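Local coordinates for protein glutathione transferase o1 (Bombyx mori, PDB 3RBT) that belongs to the omega class of glutathione transferases and may, like its family, conjugate glutathione to electrophiles or use it to reduce dehydroascorbate, at residues Leu29-Met34 / Tyr52-Leu57; Tyr37-Leu42 / Val179-Glu184. All blocks are in the same frame, centred on the assembly; numbering follows the deposited sequence.

Contact 1 (Leu29-Met34 / Tyr52-Leu57)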
ATOM      1  N   LEU A  29      -9.418  19.521  -0.304  1.00 22.52           N
ATOM      2  CA  LEU A  29      -8.596  18.786   0.641  1.00 21.14           C
ATOM      3  C   LEU A  29      -8.896  19.189   2.083  1.00 22.00           C
ATOM      4  O   LEU A  29      -8.779  20.370   2.450  1.00 22.68           O
ATOM      5  CB  LEU A  29      -7.104  18.971   0.331  1.00 20.16           C
ATOM      6  CG  LEU A  29      -6.138  18.043   1.091  1.00 18.91           C
ATOM      7  CD1 LEU A  29      -6.274  16.588   0.639  1.00 15.27           C
ATOM      8  CD2 LEU A  29      -4.686  18.514   0.966  1.00 17.51           C
ATOM      9  N   TYR A  30      -9.305  18.202   2.879  1.00 21.61           N
ATOM     10  CA  TYR A  30      -9.388  18.332   4.330  1.00 21.84           C
ATOM     11  C   TYR A  30      -8.033  17.942   4.917  1.00 21.13           C
ATOM     12  O   TYR A  30      -7.576  16.806   4.767  1.00 19.81           O
ATOM     13  CB  TYR A  30     -10.494  17.441   4.903  1.00 22.46           C
ATOM     14  CG  TYR A  30     -11.899  17.806   4.466  1.00 22.70           C
ATOM     15  CD1 TYR A  30     -12.439  17.271   3.302  1.00 22.86           C
ATOM     16  CD2 TYR A  30     -12.696  18.659   5.231  1.00 23.60           C
ATOM     17  CE1 TYR A  30     -13.732  17.592   2.890  1.00 24.03           C
ATOM     18  CE2 TYR A  30     -13.992  18.993   4.824  1.00 25.33           C
ATOM     19  CZ  TYR A  30     -14.501  18.440   3.652  1.00 26.15           C
ATOM     20  OH  TYR A  30     -15.775  18.734   3.217  1.00 28.53           O
ATOM     21  N   HIS A  31      -7.406  18.897   5.594  1.00 21.34           N
ATOM     22  CA  HIS A  31      -5.990  18.821   5.930  1.00 20.91           C
ATOM     23  C   HIS A  31      -5.748  19.448   7.291  1.00 21.72           C
ATOM     24  O   HIS A  31      -6.293  20.513   7.591  1.00 22.61           O
ATOM     25  CB  HIS A  31      -5.196  19.559   4.839  1.00 20.56           C
ATOM     26  CG  HIS A  31      -3.768  19.849   5.187  1.00 20.71           C
ATOM     27  ND1 HIS A  31      -2.822  18.860   5.363  1.00 20.97           N
ATOM     28  CD2 HIS A  31      -3.112  21.027   5.337  1.00 21.69           C
ATOM     29  CE1 HIS A  31      -1.653  19.415   5.631  1.00 20.99           C
ATOM     30  NE2 HIS A  31      -1.802  20.730   5.622  1.00 22.45           N
ATOM     31  N   VAL A  32      -4.971  18.773   8.132  1.00 21.63           N
ATOM     32  CA  VAL A  32      -4.515  19.389   9.377  1.00 22.76           C
ATOM     33  C   VAL A  32      -3.192  20.112   9.115  1.00 23.03           C
ATOM     34  O   VAL A  32      -2.236  19.509   8.634  1.00 22.16           O
ATOM     35  CB  VAL A  32      -4.311  18.362  10.506  1.00 22.87           C
ATOM     36  CG1 VAL A  32      -3.723  19.049  11.738  1.00 24.32           C
ATOM     37  CG2 VAL A  32      -5.619  17.681  10.853  1.00 23.37           C
ATOM     38  N   ASP A  33      -3.141  21.395   9.454  1.00 24.37           N
ATOM     39  CA  ASP A  33      -1.953  22.214   9.244  1.00 25.24           C
ATOM     40  C   ASP A  33      -0.698  21.492   9.735  1.00 24.49           C
ATOM     41  O   ASP A  33      -0.696  20.933  10.819  1.00 25.03           O
ATOM     42  CB  ASP A  33      -2.116  23.561   9.964  1.00 27.20           C
ATOM     43  CG  ASP A  33      -1.912  24.744   9.038  1.00 29.76           C
ATOM     44  OD1 ASP A  33      -1.488  24.541   7.877  1.00 33.10           O
ATOM     45  OD2 ASP A  33      -2.182  25.885   9.460  1.00 33.59           O
ATOM     46  N   MET A  34       0.357  21.489   8.916  1.00 23.80           N
ATOM     47  CA  MET A  34       1.633  20.832   9.250  1.00 23.17           C
ATOM     48  C   MET A  34       1.628  19.296   9.149  1.00 21.73           C
ATOM     49  O   MET A  34       2.637  18.659   9.454  1.00 21.54           O
ATOM     50  CB  MET A  34       2.148  21.263  10.634  1.00 24.44           C
ATOM     51  CG  MET A  34       2.425  22.753  10.792  1.00 26.97           C
ATOM     52  SD  MET A  34       3.585  23.396   9.561  1.00 29.19           S
ATOM     53  CE  MET A  34       4.316  24.730  10.500  1.00 30.26           C
ATOM     54  N   TYR A  52      -7.917  23.459  -6.362  1.00 26.18           N
ATOM     55  CA  TYR A  52      -8.376  22.878  -5.113  1.00 25.95           C
ATOM     56  C   TYR A  52      -8.539  23.956  -4.054  1.00 26.88           C
ATOM     57  O   TYR A  52      -8.012  25.054  -4.186  1.00 27.35           O
ATOM     58  CB  TYR A  52      -7.381  21.818  -4.609  1.00 24.41           C
ATOM     59  CG  TYR A  52      -6.041  22.399  -4.231  1.00 24.31           C
ATOM     60  CD1 TYR A  52      -5.753  22.728  -2.907  1.00 24.99           C
ATOM     61  CD2 TYR A  52      -5.066  22.634  -5.196  1.00 24.49           C
ATOM     62  CE1 TYR A  52      -4.527  23.271  -2.556  1.00 25.81           C
ATOM     63  CE2 TYR A  52      -3.836  23.178  -4.857  1.00 26.00           C
ATOM     64  CZ  TYR A  52      -3.575  23.490  -3.537  1.00 26.67           C
ATOM     65  OH  TYR A  52      -2.358  24.024  -3.193  1.00 29.14           O
ATOM     66  N   GLU A  53      -9.263  23.613  -3.000  1.00 27.37           N
ATOM     67  CA  GLU A  53      -9.327  24.429  -1.799  1.00 28.39           C
ATOM     68  C   GLU A  53      -8.965  23.557  -0.602  1.00 27.44           C
ATOM     69  O   GLU A  53      -9.169  22.340  -0.624  1.00 27.00           O
ATOM     70  CB  GLU A  53     -10.725  25.024  -1.630  1.00 29.77           C
ATOM     71  CG  GLU A  53     -11.856  24.007  -1.792  1.00 31.12           C
ATOM     72  CD  GLU A  53     -13.232  24.647  -1.728  1.00 34.17           C
ATOM     73  OE1 GLU A  53     -13.456  25.677  -2.393  1.00 36.15           O
ATOM     74  OE2 GLU A  53     -14.088  24.118  -1.000  1.00 34.04           O
ATOM     75  N   VAL A  54      -8.421  24.183   0.434  1.00 27.90           N
ATOM     76  CA  VAL A  54      -8.065  23.494   1.658  1.00 27.37           C
ATOM     77  C   VAL A  54      -9.062  23.829   2.764  1.00 28.48           C
ATOM     78  O   VAL A  54      -9.243  24.999   3.113  1.00 29.15           O
ATOM     79  CB  VAL A  54      -6.645  23.868   2.126  1.00 27.04           C
ATOM     80  CG1 VAL A  54      -6.301  23.161   3.433  1.00 26.55           C
ATOM     81  CG2 VAL A  54      -5.623  23.524   1.062  1.00 27.00           C
ATOM     82  N   TYR A  55      -9.714  22.803   3.304  1.00 28.47           N
ATOM     83  CA  TYR A  55     -10.468  22.984   4.532  1.00 30.18           C
ATOM     84  C   TYR A  55      -9.621  22.523   5.704  1.00 30.02           C
ATOM     85  O   TYR A  55      -9.330  21.332   5.854  1.00 28.56           O
ATOM     86  CB  TYR A  55     -11.845  22.313   4.480  1.00 30.71           C
ATOM     87  CG  TYR A  55     -12.889  23.234   3.895  1.00 33.74           C
ATOM     88  CD1 TYR A  55     -13.878  23.802   4.698  1.00 36.16           C
ATOM     89  CD2 TYR A  55     -12.859  23.581   2.537  1.00 34.86           C
ATOM     90  CE1 TYR A  55     -14.825  24.684   4.156  1.00 38.97           C
ATOM     91  CE2 TYR A  55     -13.797  24.445   1.992  1.00 37.03           C
ATOM     92  CZ  TYR A  55     -14.777  24.995   2.802  1.00 39.02           C
ATOM     93  OH  TYR A  55     -15.703  25.853   2.248  1.00 42.07           O
ATOM     94  N   ARG A  56      -9.197  23.500   6.501  1.00 31.17           N
ATOM     95  CA  ARG A  56      -8.353  23.265   7.660  1.00 32.25           C
ATOM     96  C   ARG A  56      -9.136  22.579   8.770  1.00 32.66           C
ATOM     97  O   ARG A  56     -10.170  23.082   9.217  1.00 33.80           O
ATOM     98  CB  ARG A  56      -7.787  24.590   8.183  1.00 33.52           C
ATOM     99  CG  ARG A  56      -6.725  25.213   7.308  1.00 35.98           C
ATOM    100  CD  ARG A  56      -6.407  26.623   7.784  1.00 42.23           C
ATOM    101  NE  ARG A  56      -4.998  26.946   7.579  1.00 45.52           N
ATOM    102  CZ  ARG A  56      -4.331  27.893   8.242  1.00 48.27           C
ATOM    103  NH1 ARG A  56      -4.939  28.627   9.171  1.00 49.97           N
ATOM    104  NH2 ARG A  56      -3.046  28.101   7.974  1.00 48.58           N
ATOM    105  N   LEU A  57      -8.631  21.429   9.202  1.00 32.17           N
ATOM    106  CA  LEU A  57      -9.227  20.678  10.291  1.00 33.06           C
ATOM    107  C   LEU A  57      -8.524  21.019  11.597  1.00 34.37           C
ATOM    108  O   LEU A  57      -7.286  21.047  11.663  1.00 33.59           O
ATOM    109  CB  LEU A  57      -9.121  19.170  10.026  1.00 32.21           C
ATOM    110  CG  LEU A  57      -9.848  18.567   8.822  1.00 31.01           C
ATOM    111  CD1 LEU A  57      -9.251  17.206   8.458  1.00 29.67           C
ATOM    112  CD2 LEU A  57     -11.337  18.449   9.086  1.00 31.79           C
TER

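Contact 2 (Tyr37-Leu42 / Val179-Glu184)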
ATOM      1  N   TYR A  37       1.289  14.006   5.542  1.00 16.21           N
ATOM      2  CA  TYR A  37       0.461  13.237   4.597  1.00 15.38           C
ATOM      3  C   TYR A  37      -0.399  14.159   3.734  1.00 15.84           C
ATOM      4  O   TYR A  37      -0.588  13.907   2.531  1.00 15.61           O
ATOM      5  CB  TYR A  37      -0.400  12.209   5.329  1.00 15.90           C
ATOM      6  CG  TYR A  37       0.412  11.092   5.972  1.00 15.89           C
ATOM      7  CD1 TYR A  37       0.906  10.030   5.206  1.00 15.58           C
ATOM      8  CD2 TYR A  37       0.712  11.122   7.340  1.00 16.03           C
ATOM      9  CE1 TYR A  37       1.670   9.001   5.796  1.00 16.86           C
ATOM     10  CE2 TYR A  37       1.462  10.099   7.939  1.00 17.08           C
ATOM     11  CZ  TYR A  37       1.937   9.049   7.161  1.00 16.50           C
ATOM     12  OH  TYR A  37       2.679   8.061   7.755  1.00 19.19           O
ATOM     13  N   GLY A  38      -0.891  15.245   4.339  1.00 16.02           N
ATOM     14  CA  GLY A  38      -1.554  16.309   3.593  1.00 15.93           C
ATOM     15  C   GLY A  38      -0.585  17.090   2.718  1.00 15.73           C
ATOM     16  O   GLY A  38      -0.923  17.459   1.602  1.00 15.81           O
ATOM     17  N   HIS A  39       0.615  17.348   3.235  1.00 16.12           N
ATOM     18  CA  HIS A  39       1.691  18.029   2.488  1.00 16.33           C
ATOM     19  C   HIS A  39       1.968  17.287   1.169  1.00 16.30           C
ATOM     20  O   HIS A  39       2.044  17.904   0.100  1.00 17.00           O
ATOM     21  CB  HIS A  39       2.954  18.098   3.352  1.00 16.26           C
ATOM     22  CG  HIS A  39       4.025  19.012   2.827  1.00 16.36           C
ATOM     23  ND1 HIS A  39       5.138  19.345   3.571  1.00 15.57           N
ATOM     24  CD2 HIS A  39       4.151  19.669   1.646  1.00 15.75           C
ATOM     25  CE1 HIS A  39       5.914  20.149   2.863  1.00 17.24           C
ATOM     26  NE2 HIS A  39       5.334  20.365   1.694  1.00 16.93           N
ATOM     27  N   ARG A  40       2.095  15.966   1.265  1.00 15.77           N
ATOM     28  CA  ARG A  40       2.144  15.054   0.122  1.00 16.00           C
ATOM     29  C   ARG A  40       1.099  15.319  -0.947  1.00 15.69           C
ATOM     30  O   ARG A  40       1.423  15.445  -2.130  1.00 15.88           O
ATOM     31  CB  ARG A  40       1.906  13.627   0.606  1.00 16.07           C
ATOM     32  CG  ARG A  40       3.110  12.789   0.728  1.00 17.25           C
ATOM     33  CD  ARG A  40       2.689  11.338   0.943  1.00 18.19           C
ATOM     34  NE  ARG A  40       3.877  10.509   1.084  1.00 17.59           N
ATOM     35  CZ  ARG A  40       3.898   9.269   1.543  1.00 16.50           C
ATOM     36  NH1 ARG A  40       2.780   8.670   1.924  1.00 15.56           N
ATOM     37  NH2 ARG A  40       5.059   8.635   1.613  1.00 18.77           N
ATOM     38  N   VAL A  41      -0.164  15.346  -0.527  1.00 15.37           N
ATOM     39  CA  VAL A  41      -1.269  15.557  -1.441  1.00 15.49           C
ATOM     40  C   VAL A  41      -1.255  16.987  -1.997  1.00 16.18           C
ATOM     41  O   VAL A  41      -1.559  17.193  -3.170  1.00 17.11           O
ATOM     42  CB  VAL A  41      -2.633  15.213  -0.787  1.00 15.30           C
ATOM     43  CG1 VAL A  41      -3.773  15.429  -1.782  1.00 14.67           C
ATOM     44  CG2 VAL A  41      -2.632  13.755  -0.290  1.00 14.43           C
ATOM     45  N   LEU A  42      -0.896  17.969  -1.169  1.00 16.15           N
ATOM     46  CA  LEU A  42      -0.746  19.349  -1.661  1.00 16.95           C
ATOM     47  C   LEU A  42       0.303  19.457  -2.777  1.00 16.68           C
ATOM     48  O   LEU A  42       0.090  20.157  -3.760  1.00 17.19           O
ATOM     49  CB  LEU A  42      -0.424  20.334  -0.522  1.00 17.03           C
ATOM     50  CG  LEU A  42      -1.558  20.639   0.469  1.00 18.51           C
ATOM     51  CD1 LEU A  42      -1.025  21.376   1.706  1.00 19.09           C
ATOM     52  CD2 LEU A  42      -2.679  21.443  -0.203  1.00 18.25           C
ATOM     53  N   VAL A 179       8.045  11.562  -0.998  1.00 17.25           N
ATOM     54  CA  VAL A 179       9.085  11.455   0.008  1.00 18.33           C
ATOM     55  C   VAL A 179       9.413  12.819   0.649  1.00 18.70           C
ATOM     56  O   VAL A 179       9.810  12.891   1.825  1.00 19.59           O
ATOM     57  CB  VAL A 179      10.328  10.803  -0.673  1.00 18.99           C
ATOM     58  CG1 VAL A 179      11.610  11.431  -0.283  1.00 21.21           C
ATOM     59  CG2 VAL A 179      10.321   9.278  -0.478  1.00 19.82           C
ATOM     60  N   TRP A 180       9.210  13.889  -0.115  1.00 17.83           N
ATOM     61  CA  TRP A 180       9.656  15.221   0.287  1.00 18.20           C
ATOM     62  C   TRP A 180       9.166  15.738   1.650  1.00 17.90           C
ATOM     63  O   TRP A 180       9.973  16.271   2.410  1.00 18.88           O
ATOM     64  CB  TRP A 180       9.384  16.273  -0.800  1.00 17.95           C
ATOM     65  CG  TRP A 180      10.005  17.591  -0.423  1.00 18.83           C
ATOM     66  CD1 TRP A 180       9.360  18.737  -0.087  1.00 18.48           C
ATOM     67  CD2 TRP A 180      11.409  17.862  -0.284  1.00 19.11           C
ATOM     68  NE1 TRP A 180      10.273  19.721   0.237  1.00 19.39           N
ATOM     69  CE2 TRP A 180      11.538  19.201   0.127  1.00 19.82           C
ATOM     70  CE3 TRP A 180      12.569  17.092  -0.461  1.00 17.69           C
ATOM     71  CZ2 TRP A 180      12.787  19.804   0.338  1.00 21.38           C
ATOM     72  CZ3 TRP A 180      13.802  17.681  -0.233  1.00 19.51           C
ATOM     73  CH2 TRP A 180      13.904  19.024   0.163  1.00 20.43           C
ATOM     74  N   PRO A 181       7.858  15.608   1.957  1.00 16.84           N
ATOM     75  CA  PRO A 181       7.396  16.229   3.198  1.00 17.46           C
ATOM     76  C   PRO A 181       8.240  15.878   4.434  1.00 18.03           C
ATOM     77  O   PRO A 181       8.564  16.773   5.210  1.00 18.93           O
ATOM     78  CB  PRO A 181       5.957  15.707   3.327  1.00 16.76           C
ATOM     79  CG  PRO A 181       5.527  15.571   1.919  1.00 15.25           C
ATOM     80  CD  PRO A 181       6.730  14.993   1.229  1.00 15.94           C
ATOM     81  N   TRP A 182       8.616  14.612   4.588  1.00 17.53           N
ATOM     82  CA  TRP A 182       9.436  14.195   5.722  1.00 18.44           C
ATOM     83  C   TRP A 182      10.869  14.700   5.610  1.00 19.03           C
ATOM     84  O   TRP A 182      11.449  15.123   6.608  1.00 19.64           O
ATOM     85  CB  TRP A 182       9.369  12.677   5.931  1.00 18.04           C
ATOM     86  CG  TRP A 182       7.994  12.286   6.385  1.00 18.77           C
ATOM     87  CD1 TRP A 182       7.558  12.143   7.682  1.00 18.98           C
ATOM     88  CD2 TRP A 182       6.860  12.032   5.552  1.00 17.44           C
ATOM     89  NE1 TRP A 182       6.226  11.803   7.695  1.00 17.84           N
ATOM     90  CE2 TRP A 182       5.773  11.733   6.402  1.00 17.58           C
ATOM     91  CE3 TRP A 182       6.658  12.018   4.162  1.00 17.71           C
ATOM     92  CZ2 TRP A 182       4.501  11.416   5.906  1.00 15.33           C
ATOM     93  CZ3 TRP A 182       5.395  11.710   3.675  1.00 15.57           C
ATOM     94  CH2 TRP A 182       4.333  11.420   4.547  1.00 15.60           C
ATOM     95  N   VAL A 183      11.417  14.696   4.395  1.00 19.11           N
ATOM     96  CA  VAL A 183      12.761  15.223   4.167  1.00 20.03           C
ATOM     97  C   VAL A 183      12.861  16.718   4.535  1.00 20.70           C
ATOM     98  O   VAL A 183      13.809  17.140   5.197  1.00 21.89           O
ATOM     99  CB  VAL A 183      13.256  14.931   2.727  1.00 20.03           C
ATOM    100  CG1 VAL A 183      14.610  15.584   2.469  1.00 20.73           C
ATOM    101  CG2 VAL A 183      13.361  13.429   2.509  1.00 19.90           C
ATOM    102  N   GLU A 184      11.873  17.509   4.124  1.00 20.01           N
ATOM    103  CA  GLU A 184      11.856  18.939   4.439  1.00 20.66           C
ATOM    104  C   GLU A 184      11.826  19.184   5.955  1.00 21.65           C
ATOM    105  O   GLU A 184      12.468  20.113   6.455  1.00 22.29           O
ATOM    106  CB  GLU A 184      10.652  19.602   3.791  1.00 19.72           C
ATOM    107  CG  GLU A 184      10.748  21.102   3.691  1.00 20.31           C
ATOM    108  CD  GLU A 184       9.510  21.679   3.057  1.00 20.71           C
ATOM    109  OE1 GLU A 184       8.535  21.948   3.798  1.00 18.98           O
ATOM    110  OE2 GLU A 184       9.507  21.849   1.815  1.00 20.20           O
TER
HETATM  111  O   HOH W   1       7.121  21.753   0.459  1.00  7.87           O

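Contact 1 (Leu29-Met34 / Tyr52-Leu57)
Leu29 O is gripped twice: Tyr55 N donates to it at 2.7 Å, and Val54 CA brings a weaker C-H contact at 3.3 Å. Tyr55 O is met in the same way by His31 N and Tyr30 CA; the in-step pairing of Leu29 with Val54, Tyr30 with Tyr55 and His31 with Arg56 marks the strands as parallel. Leu29 N to Glu53 O (2.8 Å) and Leu57 N to His31 O (3.0 Å) complete the ladder, the last donor lying 41° out of the carbonyl plane. On one face, Tyr30 runs alongside Tyr55, its CD2 3.8 Å from Tyr55 CB, while Leu57 CD1 comes within 3.8 Å of Tyr30 CB. Arg56, in the last bridged pair with His31, bends at chi3 (146°), which carries its guanidinium to Asp33, beyond the ladder. Asp33 OD2 sits over one guanidinium face, 2.8 Å from Arg56 NH2, with the planes 66° apart; this salt bridge therefore rests on charge, with no N-H aimed at the oxygen. Strand 52-56 is an outer strand of the chain's sheet, and strand 27-31 also pairs with strand 77-80, where the Tyr30 hydroxyl hydrogen-bonds to Glu79. Helix 36-47 covers the face bearing Leu29 and Val54, through Val41 and Leu42.

Contact 2 (Tyr37-Leu42 / Val179-Glu184)
Tyr37 and Trp182 form the aromatic part of this contact, a T-shaped pair with planes at 73° and six-membered ring centroids 5.0 Å apart; Trp182 CZ2 points down over the centre of the Tyr37 face. The same indole edge also meets Arg40, whose chain is extended from CG to NE and lays one guanidinium face across it, with planes 71° apart and Arg40 NE 3.2 Å from Trp182 CZ3. Met178 O and Ser92 OG take hydrogen bonds from Arg40 NE and NH1. Exchanging Arg40 for an alanine would probably leave a gap beside the Trp182 edge and deprive Met178 O of this donor.

Pro181 supplies the aliphatic packing. Its CG stands over the His39 ring, 4.2 Å from the centroid in a CH-pi contact, and 3.5 Å from Arg40 N. His39 can receive it because its CG is anti to the backbone N (chi1 -168°), directing the ring to the other helix.

The polar interactions gather at the far rim of that ring. One water lies 2.6 Å from His39 NE2 and donates to Glu184 OE2 at 2.7 Å; the same carboxylate oxygen accepts Trp180 NE1 at 2.8 Å. Arg185 holds His39 ND1, and Tyr230 OH bonds Glu184 OE1, so both buried groups have further partners. Crossing the first helix of the thioredoxin-like domain with a helix of the all-helical domain is the interdomain packing of the glutathione transferase fold.

Overall arrangement
Contact 1 and contact 2 have centres 13 Å apart and share helix 36-47, the connection of the beta-alpha-beta unit whose two strands make contact 1. Their segments alternate along the chain: 29-34, 37-42, 52-57, then 179-184 more than a hundred residues later. Direct packing joins them, with Gly38 CA 3.4 Å from His31 ND1 and Leu42 CD2 3.7 Å from Leu29 CD2. One flank of the helix thus backs the sheet while another meets helix 174-186, linking the thioredoxin-like and helical domains. Asn35, just ahead of this helix, probably occupies the position where omega relatives generally carry their catalytic cysteine.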